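Local coordinates for protein aldehyde dehydrogenase (Bartonella henselae, PDB 3I44) that probably oxidises aldehydes to carboxylic acids with NAD+ or NADP+ as electron acceptor, as other aldehyde dehydrogenases do, at residues A[307-313]-A[409-415]; A[363-367]-A[396-400]; A[278-282]-A[442-446]; A[355-359]-A[371-375]; A[303-308]-A[431-435]. The protein carries 1 engineered substitution. One frame throughout, in Å; residues are numbered along the deposited sequence.

Contact 1. Residues A[307-313]-A[409-415]; sequences TRMLVEQ and LSLLPFN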
# COMPACT_ATOMS: atom_id res chain seq x y z
N THR A 307 0.68 -24.40 12.03
CA THR A 307 1.46 -24.70 13.22
C THR A 307 0.65 -24.73 14.52
O THR A 307 1.15 -25.23 15.52
CB THR A 307 2.67 -23.73 13.34
OG1 THR A 307 2.23 -22.36 13.29
CG2 THR A 307 3.62 -23.95 12.16
N ARG A 308 -0.58 -24.24 14.52
CA ARG A 308 -1.48 -24.35 15.68
C ARG A 308 -2.67 -25.20 15.28
O ARG A 308 -3.53 -24.77 14.50
CB ARG A 308 -1.97 -22.98 16.15
CG ARG A 308 -0.85 -22.08 16.69
CD ARG A 308 -1.45 -20.74 17.10
NE ARG A 308 -1.99 -20.01 15.95
CZ ARG A 308 -3.08 -19.25 15.96
NH1 ARG A 308 -3.80 -19.09 17.06
NH2 ARG A 308 -3.49 -18.67 14.83
N MET A 309 -2.70 -26.43 15.78
CA MET A 309 -3.79 -27.33 15.45
C MET A 309 -4.84 -27.25 16.54
O MET A 309 -4.57 -27.65 17.69
CB MET A 309 -3.28 -28.74 15.27
CG MET A 309 -4.33 -29.74 14.72
SD MET A 309 -3.70 -31.44 14.53
CE MET A 309 -2.81 -31.40 12.99
N LEU A 310 -6.02 -26.73 16.19
CA LEU A 310 -7.11 -26.53 17.14
C LEU A 310 -8.13 -27.63 16.86
O LEU A 310 -8.71 -27.67 15.78
CB LEU A 310 -7.72 -25.12 17.01
CG LEU A 310 -6.75 -23.93 16.76
CD1 LEU A 310 -7.51 -22.64 16.61
CD2 LEU A 310 -5.70 -23.78 17.88
N VAL A 311 -8.29 -28.54 17.81
CA VAL A 311 -9.07 -29.77 17.61
C VAL A 311 -10.32 -29.82 18.49
O VAL A 311 -10.28 -29.55 19.71
CB VAL A 311 -8.21 -31.01 17.88
CG1 VAL A 311 -8.99 -32.30 17.51
CG2 VAL A 311 -6.90 -30.93 17.08
N GLU A 312 -11.44 -30.15 17.86
CA GLU A 312 -12.69 -30.30 18.61
C GLU A 312 -12.49 -31.34 19.74
O GLU A 312 -11.79 -32.34 19.58
CB GLU A 312 -13.82 -30.67 17.66
CG GLU A 312 -15.22 -30.65 18.28
CD GLU A 312 -16.35 -30.67 17.22
OE1 GLU A 312 -17.43 -30.18 17.54
OE2 GLU A 312 -16.15 -31.11 16.07
N GLN A 313 -13.03 -31.04 20.92
CA GLN A 313 -12.77 -31.84 22.15
C GLN A 313 -12.93 -33.34 21.91
O GLN A 313 -12.02 -34.12 22.21
CB GLN A 313 -13.67 -31.39 23.30
CG GLN A 313 -13.35 -32.05 24.65
CD GLN A 313 -11.97 -31.68 25.14
OE1 GLN A 313 -11.08 -32.53 25.22
NE2 GLN A 313 -11.78 -30.40 25.46
N LEU A 409 4.87 -28.70 16.16
CA LEU A 409 3.42 -28.53 16.13
C LEU A 409 2.89 -28.29 17.53
O LEU A 409 3.32 -28.96 18.46
CB LEU A 409 2.81 -29.80 15.55
CG LEU A 409 1.29 -29.89 15.51
CD1 LEU A 409 0.74 -28.84 14.56
CD2 LEU A 409 0.85 -31.28 15.05
N SER A 410 1.93 -27.37 17.66
CA SER A 410 1.21 -27.14 18.89
C SER A 410 -0.28 -27.55 18.79
O SER A 410 -0.99 -27.03 17.92
CB SER A 410 1.32 -25.65 19.27
OG SER A 410 2.66 -25.28 19.51
N LEU A 411 -0.74 -28.46 19.65
CA LEU A 411 -2.16 -28.89 19.71
C LEU A 411 -2.83 -28.34 20.94
O LEU A 411 -2.22 -28.30 22.03
CB LEU A 411 -2.30 -30.42 19.79
CG LEU A 411 -2.28 -31.26 18.53
CD1 LEU A 411 -0.99 -30.97 17.81
CD2 LEU A 411 -2.41 -32.76 18.87
N LEU A 412 -4.09 -27.99 20.77
CA LEU A 412 -4.97 -27.67 21.88
C LEU A 412 -6.42 -27.91 21.45
O LEU A 412 -6.72 -27.92 20.26
CB LEU A 412 -4.78 -26.23 22.32
CG LEU A 412 -4.78 -25.14 21.25
CD1 LEU A 412 -5.22 -23.86 21.91
CD2 LEU A 412 -3.38 -24.95 20.54
N PRO A 413 -7.32 -28.15 22.41
CA PRO A 413 -8.72 -28.42 22.09
C PRO A 413 -9.61 -27.20 22.09
O PRO A 413 -9.25 -26.15 22.64
CB PRO A 413 -9.15 -29.35 23.22
CG PRO A 413 -8.42 -28.81 24.41
CD PRO A 413 -7.06 -28.32 23.85
N PHE A 414 -10.77 -27.32 21.45
CA PHE A 414 -11.83 -26.34 21.61
C PHE A 414 -13.15 -27.07 21.79
O PHE A 414 -13.28 -28.22 21.41
CB PHE A 414 -11.91 -25.36 20.44
CG PHE A 414 -12.36 -25.97 19.16
CD1 PHE A 414 -13.73 -26.05 18.85
CD2 PHE A 414 -11.44 -26.46 18.24
CE1 PHE A 414 -14.15 -26.61 17.65
CE2 PHE A 414 -11.86 -27.02 17.04
CZ PHE A 414 -13.21 -27.09 16.74
N ASN A 415 -14.12 -26.36 22.36
CA ASN A 415 -15.45 -26.89 22.62
C ASN A 415 -16.56 -26.31 21.77
O ASN A 415 -17.50 -27.01 21.45
CB ASN A 415 -15.78 -26.72 24.09
CG ASN A 415 -14.90 -27.58 24.98
OD1 ASN A 415 -14.97 -28.81 24.94
ND2 ASN A 415 -14.03 -26.93 25.76
O HOH W 1 3.64 -24.55 16.97
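The carbonyl oxygen Thr307 O takes two donors: Ser410 N at 3.1 Å from Thr307 O and a water at 3.0 Å from it. That water in turn accepts the hydroxyl proton of Ser410, its oxygen 2.8 Å from Ser410 OG, so a small polar serine closes a bridge at the start of the strand pair. From here the two backbones run parallel, and the bonds swing from one partner to the other: Met309 N to Ser410 O at 2.8 Å, then Leu412 N to Met309 O, Val311 N to Leu412 O, Phe414 N to Val311 O and Gln313 N to Phe414 O. The strand axes are 33° apart, the twist of a parallel pair inside the seven-stranded mixed sheet of this alpha/beta domain. On one face Met309, Val311, Leu411 and Pro413 look toward helices 287-296 and 316-329, and apolar side chains of different shapes suit such close cover. Proline is tolerated at 413 because its nitrogen faces away from strand 308-312. On the other face Leu310 and Leu412 lie side by side, with Leu310 CD2 3.7 Å from Leu412 CD2. Phe414 CG stands between its backbone N and carbonyl carbon (chi1 69°), which folds the ring back over the partner strand. Glu312 CA sits over one ring face, 3.8 Å from the centroid, in a CH-pi contact, while Leu310 O approaches the edge, 3.5 Å from Phe414 CE2. The carboxylate of Glu312 turns elsewhere, its OE2 accepting a bond from Ala281 N.

Contact 2. Residues A[363-367]-A[396-400]; sequences DEGAT and HMRIF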
# COMPACT_ATOMS: atom_id res chain seq x y z
N ASP A 363 9.30 -25.69 29.56
CA ASP A 363 9.35 -24.87 30.78
C ASP A 363 8.03 -24.22 31.11
O ASP A 363 7.73 -24.03 32.29
CB ASP A 363 10.38 -23.76 30.62
CG ASP A 363 11.76 -24.28 30.51
OD1 ASP A 363 11.96 -25.49 30.73
OD2 ASP A 363 12.65 -23.50 30.16
N GLU A 364 7.25 -23.87 30.10
CA GLU A 364 5.97 -23.20 30.34
C GLU A 364 4.86 -24.19 30.68
O GLU A 364 3.72 -23.78 30.96
CB GLU A 364 5.58 -22.27 29.18
CG GLU A 364 6.47 -21.00 29.15
CD GLU A 364 6.12 -20.02 28.05
OE1 GLU A 364 5.55 -20.43 27.03
OE2 GLU A 364 6.45 -18.83 28.19
N GLY A 365 5.19 -25.47 30.67
CA GLY A 365 4.25 -26.49 31.10
C GLY A 365 3.36 -27.09 30.03
O GLY A 365 2.35 -27.68 30.38
N ALA A 366 3.69 -26.97 28.73
CA ALA A 366 2.90 -27.68 27.70
C ALA A 366 3.23 -29.17 27.81
O ALA A 366 4.31 -29.51 28.26
CB ALA A 366 3.20 -27.16 26.28
N THR A 367 2.32 -30.06 27.43
CA THR A 367 2.66 -31.50 27.33
C THR A 367 3.55 -31.82 26.12
O THR A 367 3.13 -31.67 24.96
CB THR A 367 1.40 -32.34 27.21
OG1 THR A 367 0.54 -32.00 28.30
CG2 THR A 367 1.72 -33.87 27.24
N HIS A 396 -0.98 -18.09 26.13
CA HIS A 396 0.11 -17.22 26.61
C HIS A 396 1.47 -17.81 26.30
O HIS A 396 2.49 -17.13 26.43
CB HIS A 396 -0.00 -16.99 28.13
CG HIS A 396 0.29 -18.21 28.93
ND1 HIS A 396 -0.71 -19.04 29.40
CD2 HIS A 396 1.46 -18.78 29.30
CE1 HIS A 396 -0.17 -20.06 30.04
NE2 HIS A 396 1.15 -19.94 29.98
N MET A 397 1.53 -19.07 25.89
CA MET A 397 2.83 -19.71 25.71
C MET A 397 3.55 -19.21 24.49
O MET A 397 2.93 -18.90 23.47
CB MET A 397 2.68 -21.22 25.64
CG MET A 397 2.08 -21.83 26.90
SD MET A 397 1.95 -23.62 26.73
CE MET A 397 1.41 -24.04 28.41
N ARG A 398 4.87 -19.14 24.58
CA ARG A 398 5.65 -18.69 23.46
C ARG A 398 5.40 -19.52 22.19
O ARG A 398 5.40 -18.96 21.09
CB ARG A 398 7.15 -18.69 23.78
CG ARG A 398 7.57 -17.67 24.87
CD ARG A 398 9.11 -17.66 25.03
NE ARG A 398 9.76 -17.27 23.78
CZ ARG A 398 11.00 -17.60 23.43
NH1 ARG A 398 11.77 -18.33 24.24
NH2 ARG A 398 11.48 -17.20 22.27
N ILE A 399 5.23 -20.84 22.34
CA ILE A 399 5.08 -21.72 21.17
C ILE A 399 3.75 -21.48 20.47
O ILE A 399 3.61 -21.79 19.28
CB ILE A 399 5.26 -23.26 21.50
CG1 ILE A 399 4.35 -23.73 22.66
CG2 ILE A 399 6.70 -23.57 21.81
CD1 ILE A 399 4.42 -25.25 22.92
N PHE A 400 2.76 -20.93 21.19
CA PHE A 400 1.50 -20.52 20.60
C PHE A 400 1.65 -19.21 19.82
O PHE A 400 1.03 -19.04 18.77
CB PHE A 400 0.45 -20.36 21.69
CG PHE A 400 -0.96 -20.09 21.19
CD1 PHE A 400 -1.82 -21.13 20.89
CD2 PHE A 400 -1.45 -18.79 21.08
CE1 PHE A 400 -3.11 -20.89 20.48
CE2 PHE A 400 -2.75 -18.54 20.66
CZ PHE A 400 -3.59 -19.61 20.38
O HOH W 2 6.46 -21.91 24.97
O HOH W 3 4.95 -16.86 27.48
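Glu364 and Met397 bring their CA atoms to 6.6 Å where one helix ends and another begins: Gly365, at a positive phi of 91°, terminates helix 348-363 in a Schellman motif, and Met397 holds the N-cap position of helix 398-401. Methionine has no side-chain oxygen to offer the first N-H groups; the carboxylate of Glu364 receives one of them directly and the next through a water. Its chain, extended beyond CG, carries OE1 to the helix start, where the syn lone pair of Glu364 OE1 receives Arg398 N at 2.9 Å (N-H...O angle 155°). A water 2.7 Å from Glu364 OE1 donates to that oxygen and accepts the next amide, Ile399 N, at 3.1 Å. The other oxygen, Glu364 OE2, is reached by a second water at 2.6 Å, which also donates to His396 O. Both carboxylate oxygens are thus engaged, and the helix N-terminus would probably favour the charged form of the glutamate. Beneath this polar bridge the contact is apolar. Met397 stretches its unbent chain toward the turn, placing SD 3.8 Å from Ala366 CB and the CE methyl beside Ala366 N. Ile399 CD1 adds a branch 4.1 Å from Ala366 CB, and the small alanine lets both approach. The guanidinium of Arg398 heads elsewhere, to Asp356 and Glu402. The C-terminal end of helix 348-363 thus faces the start of the short helix 398-401, while Ala366 and Ile399 both rest on Phe390 of strand 388-391, and Ile399 also touches Ser410 of strand 408-414.

Contact 3. Residues A[278-282]-A[442-446]; sequences IIFAD and KCRRI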
# COMPACT_ATOMS: atom_id res chain seq x y z
N ILE A 278 -8.05 -25.62 12.08
CA ILE A 278 -9.22 -25.98 12.84
C ILE A 278 -9.79 -27.28 12.32
O ILE A 278 -10.31 -27.36 11.18
CB ILE A 278 -10.30 -24.90 12.80
CG1 ILE A 278 -9.77 -23.58 13.36
CG2 ILE A 278 -11.54 -25.37 13.55
CD1 ILE A 278 -10.71 -22.33 13.08
N ILE A 279 -9.69 -28.32 13.15
CA ILE A 279 -10.10 -29.69 12.76
C ILE A 279 -11.28 -30.12 13.62
O ILE A 279 -11.17 -30.27 14.84
CB ILE A 279 -8.97 -30.69 12.87
CG1 ILE A 279 -7.75 -30.16 12.09
CG2 ILE A 279 -9.40 -32.09 12.36
CD1 ILE A 279 -6.58 -31.13 12.00
N PHE A 280 -12.43 -30.24 12.98
CA PHE A 280 -13.64 -30.69 13.62
C PHE A 280 -13.70 -32.21 13.66
O PHE A 280 -13.04 -32.88 12.87
CB PHE A 280 -14.87 -30.13 12.91
CG PHE A 280 -15.11 -28.68 13.17
CD1 PHE A 280 -15.82 -28.27 14.29
CD2 PHE A 280 -14.58 -27.71 12.31
CE1 PHE A 280 -16.04 -26.94 14.54
CE2 PHE A 280 -14.78 -26.36 12.57
CZ PHE A 280 -15.53 -25.97 13.67
N ALA A 281 -14.51 -32.73 14.59
CA ALA A 281 -14.75 -34.19 14.71
C ALA A 281 -15.26 -34.83 13.41
O ALA A 281 -15.07 -36.02 13.16
CB ALA A 281 -15.71 -34.48 15.90
N ASP A 282 -15.93 -34.04 12.58
CA ASP A 282 -16.50 -34.55 11.34
C ASP A 282 -15.60 -34.32 10.14
O ASP A 282 -16.06 -34.43 9.00
CB ASP A 282 -17.92 -33.99 11.12
CG ASP A 282 -17.98 -32.44 10.90
OD1 ASP A 282 -16.92 -31.77 10.75
OD2 ASP A 282 -19.11 -31.90 10.88
N LYS A 442 -20.72 -25.36 7.96
CA LYS A 442 -19.81 -25.05 9.05
C LYS A 442 -18.45 -24.50 8.50
O LYS A 442 -17.90 -23.51 8.98
CB LYS A 442 -19.64 -26.28 9.95
CG LYS A 442 -18.95 -25.98 11.26
CD LYS A 442 -19.24 -27.03 12.33
CE LYS A 442 -18.61 -28.37 11.95
NZ LYS A 442 -19.17 -29.35 12.88
N CYS A 443 -17.95 -25.11 7.45
CA CYS A 443 -16.76 -24.59 6.78
C CYS A 443 -16.94 -23.13 6.39
O CYS A 443 -16.04 -22.32 6.58
CB CYS A 443 -16.40 -25.43 5.54
SG CYS A 443 -15.73 -27.05 5.92
N ARG A 444 -18.11 -22.79 5.85
CA ARG A 444 -18.38 -21.45 5.39
C ARG A 444 -18.45 -20.46 6.54
O ARG A 444 -17.84 -19.40 6.45
CB ARG A 444 -19.66 -21.40 4.57
CG ARG A 444 -19.50 -22.00 3.22
CD ARG A 444 -20.83 -22.06 2.50
NE ARG A 444 -20.68 -22.46 1.12
CZ ARG A 444 -21.65 -22.41 0.22
NH1 ARG A 444 -22.86 -22.00 0.56
NH2 ARG A 444 -21.42 -22.76 -1.03
N ARG A 445 -19.18 -20.79 7.59
CA ARG A 445 -19.25 -19.94 8.79
C ARG A 445 -17.87 -19.63 9.36
O ARG A 445 -17.57 -18.47 9.66
CB ARG A 445 -20.04 -20.59 9.93
CG ARG A 445 -21.50 -20.75 9.72
CD ARG A 445 -22.23 -21.04 11.07
NE ARG A 445 -21.90 -22.37 11.62
CZ ARG A 445 -22.47 -23.52 11.27
NH1 ARG A 445 -23.41 -23.56 10.34
NH2 ARG A 445 -22.07 -24.64 11.82
N ILE A 446 -17.05 -20.66 9.53
CA ILE A 446 -15.72 -20.51 10.12
C ILE A 446 -14.76 -19.72 9.21
O ILE A 446 -14.03 -18.84 9.70
CB ILE A 446 -15.10 -21.88 10.55
CG1 ILE A 446 -16.04 -22.64 11.52
CG2 ILE A 446 -13.75 -21.67 11.22
CD1 ILE A 446 -16.42 -21.87 12.78
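Lys442 leaves its helix with CG opposite the backbone N and then bends at chi3 (67°), while Phe280 swings its ring toward the helix with chi1 -74°; together these torsions lay the lysine chain across the ring. Lys442 CE lies over one face of Phe280, offset toward the rim and 3.8 Å from the centroid, a CH-pi contact that suits a methylene next to an ammonium group. Beyond the ring, Lys442 NZ reaches Asp282 OD2 at 3.2 Å in a salt bridge, meeting the carboxylate from above its plane, 46° out of it. The other oxygen, Asp282 OD1, is bonded to Ser437 OG, and this second partner helps fix the aspartate. The branched Ile446, one turn further along, serves two neighbours: its CG1 comes 4.0 Å from Phe280 CZ, and its CG2 meets Ile278 CD1 at 3.6 Å. Phe280 also meets Phe414 edge to face. On the helix, Arg444 pairs with the terminal carboxylate of Trp497 of the second subunit. Helix 440-449 thus packs on the end of strand 276-279 and on Ile435 of strand 432-436, with helix 417-425 beside it, touching Lys442 and Ile446.

Contact 4. Residues A[355-359]-A[371-375]; sequences QDLIQ and GGTGL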
# COMPACT_ATOMS: atom_id res chain seq x y z
N GLN A 355 15.54 -24.50 19.16
CA GLN A 355 15.82 -25.22 20.43
C GLN A 355 15.31 -24.43 21.61
O GLN A 355 14.70 -24.98 22.54
CB GLN A 355 17.31 -25.50 20.60
CG GLN A 355 17.90 -26.43 19.56
CD GLN A 355 17.24 -27.79 19.60
OE1 GLN A 355 17.17 -28.39 20.65
NE2 GLN A 355 16.75 -28.26 18.45
N ASP A 356 15.54 -23.11 21.58
CA ASP A 356 15.09 -22.25 22.68
C ASP A 356 13.57 -22.28 22.81
O ASP A 356 13.00 -22.33 23.93
CB ASP A 356 15.58 -20.82 22.44
CG ASP A 356 15.14 -19.86 23.53
OD1 ASP A 356 15.57 -20.05 24.70
OD2 ASP A 356 14.37 -18.93 23.21
N LEU A 357 12.89 -22.28 21.67
CA LEU A 357 11.42 -22.25 21.68
C LEU A 357 10.88 -23.60 22.14
O LEU A 357 9.93 -23.65 22.92
CB LEU A 357 10.86 -21.79 20.29
CG LEU A 357 10.68 -20.25 20.16
CD1 LEU A 357 10.65 -19.77 18.71
CD2 LEU A 357 9.43 -19.74 20.90
N ILE A 358 11.51 -24.69 21.70
CA ILE A 358 11.14 -26.04 22.18
C ILE A 358 11.30 -26.12 23.73
O ILE A 358 10.37 -26.47 24.47
CB ILE A 358 11.95 -27.14 21.48
CG1 ILE A 358 11.47 -27.31 20.03
CG2 ILE A 358 11.78 -28.49 22.18
CD1 ILE A 358 12.41 -28.12 19.17
N GLN A 359 12.48 -25.74 24.21
CA GLN A 359 12.74 -25.68 25.66
C GLN A 359 11.68 -24.83 26.38
O GLN A 359 11.15 -25.24 27.43
CB GLN A 359 14.16 -25.19 25.95
CG GLN A 359 14.57 -25.36 27.41
CD GLN A 359 14.57 -26.82 27.84
OE1 GLN A 359 15.27 -27.64 27.26
NE2 GLN A 359 13.77 -27.14 28.84
N GLY A 371 9.36 -36.01 20.38
CA GLY A 371 10.46 -35.11 20.02
C GLY A 371 10.92 -34.31 21.22
O GLY A 371 10.74 -34.73 22.38
N GLY A 372 11.51 -33.14 20.96
CA GLY A 372 12.15 -32.34 22.01
C GLY A 372 13.43 -31.71 21.50
O GLY A 372 13.64 -31.54 20.29
N THR A 373 14.31 -31.36 22.45
CA THR A 373 15.58 -30.67 22.16
C THR A 373 16.67 -31.62 21.69
O THR A 373 16.61 -32.82 21.93
CB THR A 373 16.06 -29.85 23.42
OG1 THR A 373 16.37 -30.73 24.52
CG2 THR A 373 14.95 -28.86 23.86
N GLY A 374 17.67 -31.08 20.99
CA GLY A 374 18.83 -31.85 20.57
C GLY A 374 18.71 -32.49 19.20
O GLY A 374 17.65 -32.54 18.59
N LEU A 375 19.84 -33.00 18.72
CA LEU A 375 19.91 -33.68 17.43
C LEU A 375 19.16 -35.01 17.51
O LEU A 375 19.16 -35.64 18.55
CB LEU A 375 21.36 -33.93 17.06
CG LEU A 375 22.17 -32.72 16.54
CD1 LEU A 375 23.67 -33.07 16.45
CD2 LEU A 375 21.66 -32.30 15.19
O HOH W 4 15.50 -30.95 18.37
O HOH W 5 14.99 -30.26 27.19
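The direct hydrogen bond joins Gln355 OE1 to Gly374 N, 2.8 Å apart and nearly straight at 164°, although the donor stands tilted from the plane of the side-chain carbonyl. Gln355 reaches it by bending at chi2 (-61°), which brings the amide up to the backbone of 373-374. Water-mediated bonds complete the polar part. The other end of that amide, Gln355 NE2, donates to a water at 3.0 Å, and this water donates in turn to Gly372 O and Gly374 O, 2.7 Å from each. With OE1 and NE2 both engaged, the rotation of the amide is fixed, and glutamine suits the place because it both donates and accepts. A second water donates to Gln359 OE1 at 2.6 Å and lies 3.0 Å from Thr373 OG1, while Gln359 NE2 is held by Asp363. Between these bridges the contact is apolar: Ile358 and Thr373 pass alongside one another, pointing opposite ways, with Ile358 CG2 3.6 Å from Thr373 CG2. The same Ile358 CG2 touches Gly372 C at 3.7 Å. Gly372 and Gly374 both have positive phi, where a side chain would strike the preceding carbonyl oxygen. The loop folds back on the helix after an alpha-beta unit: helix 348-363 leads into edge strand 367-370, whose following loop returns over the helix before antiparallel strand 388-391, with Thr388 binding Gly372 N.

Contact 5. Residues A[303-308]-A[431-435]; sequences CNAPTR and LTNYI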
# COMPACT_ATOMS: atom_id res chain seq x y z
N CYS A 303 6.20 -19.93 5.76
CA CYS A 303 5.54 -18.85 6.47
C CYS A 303 4.06 -19.15 6.74
O CYS A 303 3.52 -18.70 7.74
CB CYS A 303 5.75 -17.54 5.71
SG CYS A 303 7.55 -17.18 5.42
N ASN A 304 3.41 -19.92 5.87
CA ASN A 304 1.99 -20.28 6.01
C ASN A 304 1.70 -21.64 6.65
O ASN A 304 0.54 -22.10 6.67
CB ASN A 304 1.29 -20.19 4.64
CG ASN A 304 1.66 -21.33 3.70
OD1 ASN A 304 2.72 -21.98 3.86
ND2 ASN A 304 0.84 -21.53 2.68
N ALA A 305 2.72 -22.29 7.21
CA ALA A 305 2.55 -23.66 7.74
C ALA A 305 1.49 -23.65 8.81
O ALA A 305 1.39 -22.67 9.57
CB ALA A 305 3.86 -24.24 8.31
N PRO A 306 0.68 -24.72 8.89
CA PRO A 306 -0.37 -24.84 9.90
C PRO A 306 0.22 -25.34 11.23
O PRO A 306 0.21 -26.54 11.54
CB PRO A 306 -1.32 -25.86 9.27
CG PRO A 306 -0.43 -26.76 8.50
CD PRO A 306 0.63 -25.84 7.93
N THR A 307 0.68 -24.40 12.03
CA THR A 307 1.46 -24.70 13.22
C THR A 307 0.65 -24.73 14.52
O THR A 307 1.15 -25.23 15.52
CB THR A 307 2.67 -23.73 13.34
OG1 THR A 307 2.23 -22.36 13.29
CG2 THR A 307 3.62 -23.95 12.16
N ARG A 308 -0.58 -24.24 14.52
CA ARG A 308 -1.48 -24.35 15.68
C ARG A 308 -2.67 -25.20 15.28
O ARG A 308 -3.53 -24.77 14.50
CB ARG A 308 -1.97 -22.98 16.15
CG ARG A 308 -0.85 -22.08 16.69
CD ARG A 308 -1.45 -20.74 17.10
NE ARG A 308 -1.99 -20.01 15.95
CZ ARG A 308 -3.08 -19.25 15.96
NH1 ARG A 308 -3.80 -19.09 17.06
NH2 ARG A 308 -3.49 -18.67 14.83
N LEU A 431 -1.83 -15.07 7.71
CA LEU A 431 -1.39 -15.44 6.41
C LEU A 431 -2.38 -16.50 5.86
O LEU A 431 -3.33 -16.12 5.17
CB LEU A 431 0.07 -15.86 6.41
CG LEU A 431 0.72 -16.15 5.06
CD1 LEU A 431 0.54 -15.00 4.00
CD2 LEU A 431 2.24 -16.46 5.23
N THR A 432 -2.18 -17.79 6.18
CA THR A 432 -3.15 -18.86 5.83
C THR A 432 -3.68 -19.49 7.09
O THR A 432 -2.89 -19.91 7.95
CB THR A 432 -2.51 -19.99 5.00
OG1 THR A 432 -1.88 -19.44 3.84
CG2 THR A 432 -3.57 -20.98 4.54
N ASN A 433 -5.00 -19.58 7.20
CA ASN A 433 -5.64 -20.43 8.18
C ASN A 433 -6.29 -21.60 7.44
O ASN A 433 -6.58 -21.49 6.24
CB ASN A 433 -6.70 -19.65 8.96
CG ASN A 433 -6.10 -18.74 10.05
OD1 ASN A 433 -5.19 -19.15 10.75
ND2 ASN A 433 -6.65 -17.53 10.20
N TYR A 434 -6.54 -22.70 8.16
CA TYR A 434 -6.96 -23.98 7.61
C TYR A 434 -8.17 -24.49 8.40
O TYR A 434 -8.26 -24.33 9.64
CB TYR A 434 -5.81 -25.00 7.67
CG TYR A 434 -4.54 -24.57 6.96
CD1 TYR A 434 -4.21 -25.11 5.72
CD2 TYR A 434 -3.67 -23.63 7.52
CE1 TYR A 434 -3.04 -24.71 5.04
CE2 TYR A 434 -2.51 -23.24 6.85
CZ TYR A 434 -2.20 -23.78 5.60
OH TYR A 434 -1.06 -23.42 4.91
N ILE A 435 -9.11 -25.11 7.70
CA ILE A 435 -10.35 -25.63 8.34
C ILE A 435 -10.64 -26.98 7.77
O ILE A 435 -10.63 -27.15 6.54
CB ILE A 435 -11.57 -24.74 8.06
CG1 ILE A 435 -11.32 -23.29 8.50
CG2 ILE A 435 -12.86 -25.28 8.75
CD1 ILE A 435 -12.33 -22.28 7.91
O HOH W 6 -2.21 -20.71 1.54
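Tyr434 OH donates to Asn304 O at 2.7 Å, from 44° above the plane of that carbonyl, while the oxygen itself lies in the plane of the ring, at its edge. Pro306 CB covers one ring face, 4.0 Å from the centroid, in a CH-pi contact; a rigid proline ring suits a flat aromatic partner. Thr432 CG2 lies against the opposite face, so the phenol is held between the two. Nearer the start of the strand, Leu431 CD2 presses on the backbone at Cys303 C, 3.6 Å away. Asn304 CG stands between its backbone N and carbonyl carbon (chi1 73°), which lays the side chain alongside Thr432, with Asn304 CB 3.4 Å from Thr432 OG1. A water 2.6 Å from Thr432 OG1 also makes a weak bond with Asn304 ND2. The loop 303-308 leads into strand 308-312 of what is, by family resemblance, the catalytic domain of the aldehyde dehydrogenase fold, and Cys303 probably lies at the active site. Pro306 is the centre of an inverse gamma turn, a tight bend consistent with its ring lying over Tyr434. Further out, His294 of helix 287-296 touches Pro306 and meets the tyrosine ring at about 90°. Asn433 OD1 accepts Ala276 N, and Arg308 is anchored by Lys274 O, Leu423 O and Ala424 O.

How the contacts relate
All five contacts belong to one alpha/beta domain built round a seven-stranded mixed sheet. Along the chain they are nested: contact 3 closes the widest loop, contact 5 lies inside it, contact 1 inside that, and the crossing contacts 2 and 4 innermost. Contacts 1, 3 and 5 share the sheet through strands 408-414, 308-312, 276-279 and 432-436, which are consecutive neighbours, and their centres lie about 12 to 15 Å apart. Contact 2, about 13 Å from both contacts 1 and 4, connects the sheet to helix 348-363, joined to contact 4 by the Arg398–Asp356 salt bridge. Contacts 3 and 4 are the farthest apart of the five, about 32 Å between centres.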